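TPR repeat-containing protein YrrB (Bacillus subtilis, PDB 2Q7F) is a tetratricopeptide-repeat protein that could mediate complex formation among RNA sulfuration components, RNA processing components and aminoacyl-tRNA synthetases. Local coordinates at residues 54-65 with 75-86. Residues are numbered along the deposited sequence; the frame is centred on the assembly and turned at random.
Sequences KEDAIPYINFAN and RALAFYDKALEL
The methyl of Ala-64 sits squarely over the centre of the Tyr-80 ring, its CB 3.4 Å from the ring centroid, while Asn-65 OD1 lies in plane at the ring's edge. This CH-pi contact belongs to the antiparallel helix pair of TPR 2, helix 57-69 against helix 73-86; the axes of 57-65 and 75-86 come within 8.1 Å. Phe-63 turns its edge to one face of Phe-79 in a T-shaped stack, centroids 4.8 Å apart and planes at 89°. Its chi1 of -168° puts CG anti to the backbone N, and the ring's CE2 lies over one face of the Arg-75 guanidinium, toward its rim, the two planes nearly perpendicular. Arg-75 NH1 also forms a salt bridge with Glu-72. Tyr-60 is a knob among Phe-79, Lys-82, Ala-83 and Leu-86. Lys-82 CG packs over one face of the Tyr-60 ring in a CH-pi contact, offset toward the rim, 3.7 Å from its centroid, and Phe-79 CD1 comes to the ring's edge. The phenol is tied back to its own segment, Tyr-60 OH giving a 3.2 Å hydrogen bond to Lys-54 O. Small residues let the backbones close in: Ala-57 and Ala-83 have CA atoms 4.4 Å apart. Phe-46 and Ile-50 of helix 46-50 touch Phe-63 and Tyr-60 respectively. One hydrogen bond joins the segments, from Tyr-80 OH to Asn-65 OD1 at 2.7 Å, in the carbonyl plane with a C=O...O angle of 147°.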
# COMPACT_ATOMS: atom_id res chain seq x y z
N LYS A 54 30.13 13.23 10.24
CA LYS A 54 29.25 14.24 9.65
C LYS A 54 28.91 14.00 8.18
O LYS A 54 27.88 14.47 7.69
CB LYS A 54 29.87 15.64 9.78
CG LYS A 54 30.19 16.10 11.19
CD LYS A 54 28.95 16.39 12.01
CE LYS A 54 29.33 16.86 13.41
NZ LYS A 54 30.45 16.06 14.01
N GLU A 55 29.78 13.26 7.49
CA GLU A 55 29.71 13.08 6.04
C GLU A 55 28.88 11.88 5.60
O GLU A 55 28.45 11.82 4.44
CB GLU A 55 31.14 12.98 5.47
CG GLU A 55 31.73 14.30 4.96
CD GLU A 55 31.12 15.53 5.64
OE1 GLU A 55 31.50 15.84 6.80
OE2 GLU A 55 30.27 16.19 5.00
N ASP A 56 28.63 10.93 6.50
CA ASP A 56 27.87 9.74 6.16
C ASP A 56 26.35 9.95 6.30
O ASP A 56 25.88 10.50 7.28
CB ASP A 56 28.34 8.54 6.99
CG ASP A 56 27.95 7.20 6.38
OD1 ASP A 56 28.81 6.30 6.33
OD2 ASP A 56 26.79 7.03 5.95
N ALA A 57 25.60 9.48 5.30
CA ALA A 57 24.14 9.58 5.28
C ALA A 57 23.46 8.57 6.21
O ALA A 57 22.52 8.91 6.91
CB ALA A 57 23.62 9.43 3.85
N ILE A 58 23.97 7.33 6.19
CA ILE A 58 23.43 6.19 6.96
C ILE A 58 23.06 6.50 8.42
O ILE A 58 21.95 6.18 8.84
CB ILE A 58 24.38 4.93 6.90
CG1 ILE A 58 24.76 4.57 5.45
CG2 ILE A 58 23.78 3.73 7.66
CD1 ILE A 58 23.66 3.91 4.63
N PRO A 59 23.98 7.12 9.19
CA PRO A 59 23.61 7.43 10.58
C PRO A 59 22.45 8.43 10.70
O PRO A 59 21.63 8.30 11.62
CB PRO A 59 24.89 8.00 11.17
CG PRO A 59 25.67 8.47 10.02
CD PRO A 59 25.36 7.53 8.91
N TYR A 60 22.38 9.41 9.80
CA TYR A 60 21.22 10.31 9.75
C TYR A 60 19.94 9.55 9.43
O TYR A 60 18.89 9.86 9.99
CB TYR A 60 21.41 11.43 8.74
CG TYR A 60 22.52 12.41 9.06
CD1 TYR A 60 22.28 13.54 9.85
CD2 TYR A 60 23.80 12.22 8.55
CE1 TYR A 60 23.31 14.45 10.13
CE2 TYR A 60 24.82 13.12 8.81
CZ TYR A 60 24.57 14.23 9.60
OH TYR A 60 25.61 15.11 9.85
N ILE A 61 20.02 8.56 8.55
CA ILE A 61 18.84 7.77 8.20
C ILE A 61 18.37 6.95 9.40
O ILE A 61 17.18 6.94 9.73
CB ILE A 61 19.07 6.84 6.98
CG1 ILE A 61 19.55 7.64 5.77
CG2 ILE A 61 17.79 6.08 6.65
CD1 ILE A 61 20.05 6.79 4.61
N ASN A 62 19.31 6.28 10.06
CA ASN A 62 19.00 5.49 11.25
C ASN A 62 18.35 6.31 12.34
O ASN A 62 17.40 5.85 12.98
CB ASN A 62 20.25 4.83 11.79
CG ASN A 62 20.78 3.75 10.89
OD1 ASN A 62 21.95 3.41 10.97
ND2 ASN A 62 19.92 3.21 10.03
N PHE A 63 18.86 7.52 12.56
CA PHE A 63 18.30 8.39 13.58
C PHE A 63 16.90 8.84 13.21
O PHE A 63 16.02 8.93 14.08
CB PHE A 63 19.21 9.59 13.88
CG PHE A 63 18.82 10.36 15.12
CD1 PHE A 63 18.58 9.70 16.33
CD2 PHE A 63 18.69 11.74 15.10
CE1 PHE A 63 18.22 10.40 17.48
CE2 PHE A 63 18.32 12.46 16.25
CZ PHE A 63 18.09 11.79 17.43
N ALA A 64 16.68 9.10 11.92
CA ALA A 64 15.37 9.45 11.39
C ALA A 64 14.37 8.30 11.52
O ALA A 64 13.20 8.52 11.87
CB ALA A 64 15.48 9.92 9.96
N ASN A 65 14.83 7.08 11.25
CA ASN A 65 14.03 5.87 11.51
C ASN A 65 13.63 5.75 12.98
O ASN A 65 12.51 5.34 13.30
CB ASN A 65 14.77 4.60 11.07
CG ASN A 65 14.96 4.53 9.56
OD1 ASN A 65 14.30 5.22 8.80
ND2 ASN A 65 15.90 3.68 9.13
N ARG A 75 10.83 16.07 12.80
CA ARG A 75 12.26 15.97 13.00
C ARG A 75 12.84 14.81 12.19
O ARG A 75 13.92 14.94 11.62
CB ARG A 75 12.57 15.85 14.49
CG ARG A 75 13.99 16.25 14.86
CD ARG A 75 14.16 16.19 16.37
NE ARG A 75 15.54 16.42 16.78
CZ ARG A 75 16.14 15.80 17.79
NH1 ARG A 75 15.49 14.90 18.50
NH2 ARG A 75 17.41 16.09 18.09
N ALA A 76 12.12 13.70 12.11
CA ALA A 76 12.51 12.60 11.21
C ALA A 76 12.74 13.11 9.78
O ALA A 76 13.77 12.78 9.14
CB ALA A 76 11.46 11.47 11.22
N LEU A 77 11.81 13.94 9.30
CA LEU A 77 11.89 14.56 7.98
C LEU A 77 13.10 15.45 7.80
O LEU A 77 13.66 15.52 6.71
CB LEU A 77 10.62 15.36 7.65
CG LEU A 77 9.40 14.52 7.24
CD1 LEU A 77 8.13 15.37 7.18
CD2 LEU A 77 9.61 13.73 5.93
N ALA A 78 13.49 16.13 8.87
CA ALA A 78 14.67 16.97 8.82
C ALA A 78 15.93 16.12 8.71
O ALA A 78 16.88 16.50 8.03
CB ALA A 78 14.73 17.88 10.01
N PHE A 79 15.94 14.96 9.34
CA PHE A 79 17.10 14.08 9.24
C PHE A 79 17.20 13.35 7.89
O PHE A 79 18.29 13.25 7.34
CB PHE A 79 17.17 13.11 10.42
CG PHE A 79 17.76 13.71 11.65
CD1 PHE A 79 19.14 13.75 11.83
CD2 PHE A 79 16.95 14.27 12.63
CE1 PHE A 79 19.69 14.32 12.96
CE2 PHE A 79 17.50 14.84 13.77
CZ PHE A 79 18.89 14.86 13.93
N TYR A 80 16.06 12.89 7.36
CA TYR A 80 16.00 12.32 6.00
C TYR A 80 16.47 13.36 5.00
O TYR A 80 17.20 13.05 4.07
CB TYR A 80 14.60 11.85 5.62
CG TYR A 80 14.09 10.65 6.38
CD1 TYR A 80 14.84 9.44 6.43
CD2 TYR A 80 12.87 10.70 7.05
CE1 TYR A 80 14.37 8.33 7.14
CE2 TYR A 80 12.39 9.59 7.77
CZ TYR A 80 13.14 8.42 7.80
OH TYR A 80 12.66 7.34 8.51
N ASP A 81 16.05 14.61 5.22
CA ASP A 81 16.46 15.72 4.37
C ASP A 81 17.99 15.79 4.33
O ASP A 81 18.59 15.84 3.26
CB ASP A 81 15.86 17.04 4.87
CG ASP A 81 16.11 18.18 3.92
OD1 ASP A 81 16.93 19.07 4.25
OD2 ASP A 81 15.51 18.21 2.83
N LYS A 82 18.61 15.77 5.50
CA LYS A 82 20.06 15.82 5.63
C LYS A 82 20.76 14.67 4.91
O LYS A 82 21.74 14.87 4.20
CB LYS A 82 20.44 15.86 7.12
CG LYS A 82 21.95 16.03 7.40
CD LYS A 82 22.57 17.23 6.69
CE LYS A 82 24.08 17.18 6.85
NZ LYS A 82 24.74 18.38 6.28
N ALA A 83 20.24 13.46 5.08
CA ALA A 83 20.77 12.28 4.41
C ALA A 83 20.77 12.46 2.89
O ALA A 83 21.76 12.12 2.23
CB ALA A 83 19.99 11.06 4.80
N LEU A 84 19.67 12.99 2.35
CA LEU A 84 19.48 13.20 0.90
C LEU A 84 20.33 14.33 0.35
O LEU A 84 20.64 14.39 -0.84
CB LEU A 84 18.00 13.46 0.60
CG LEU A 84 17.07 12.27 0.84
CD1 LEU A 84 15.61 12.66 0.79
CD2 LEU A 84 17.38 11.14 -0.15
N GLU A 85 20.69 15.25 1.24
CA GLU A 85 21.59 16.33 0.92
C GLU A 85 23.02 15.78 0.82
O GLU A 85 23.87 16.37 0.17
CB GLU A 85 21.49 17.38 2.02
CG GLU A 85 21.99 18.76 1.64
CD GLU A 85 23.46 18.97 1.98
OE1 GLU A 85 23.84 18.84 3.17
OE2 GLU A 85 24.23 19.29 1.05
N LEU A 86 23.28 14.65 1.47
CA LEU A 86 24.59 14.04 1.46
C LEU A 86 24.70 12.99 0.37
O LEU A 86 25.70 12.93 -0.34
CB LEU A 86 24.89 13.38 2.81
CG LEU A 86 25.17 14.25 4.04
CD1 LEU A 86 25.28 13.34 5.24
CD2 LEU A 86 26.43 15.10 3.88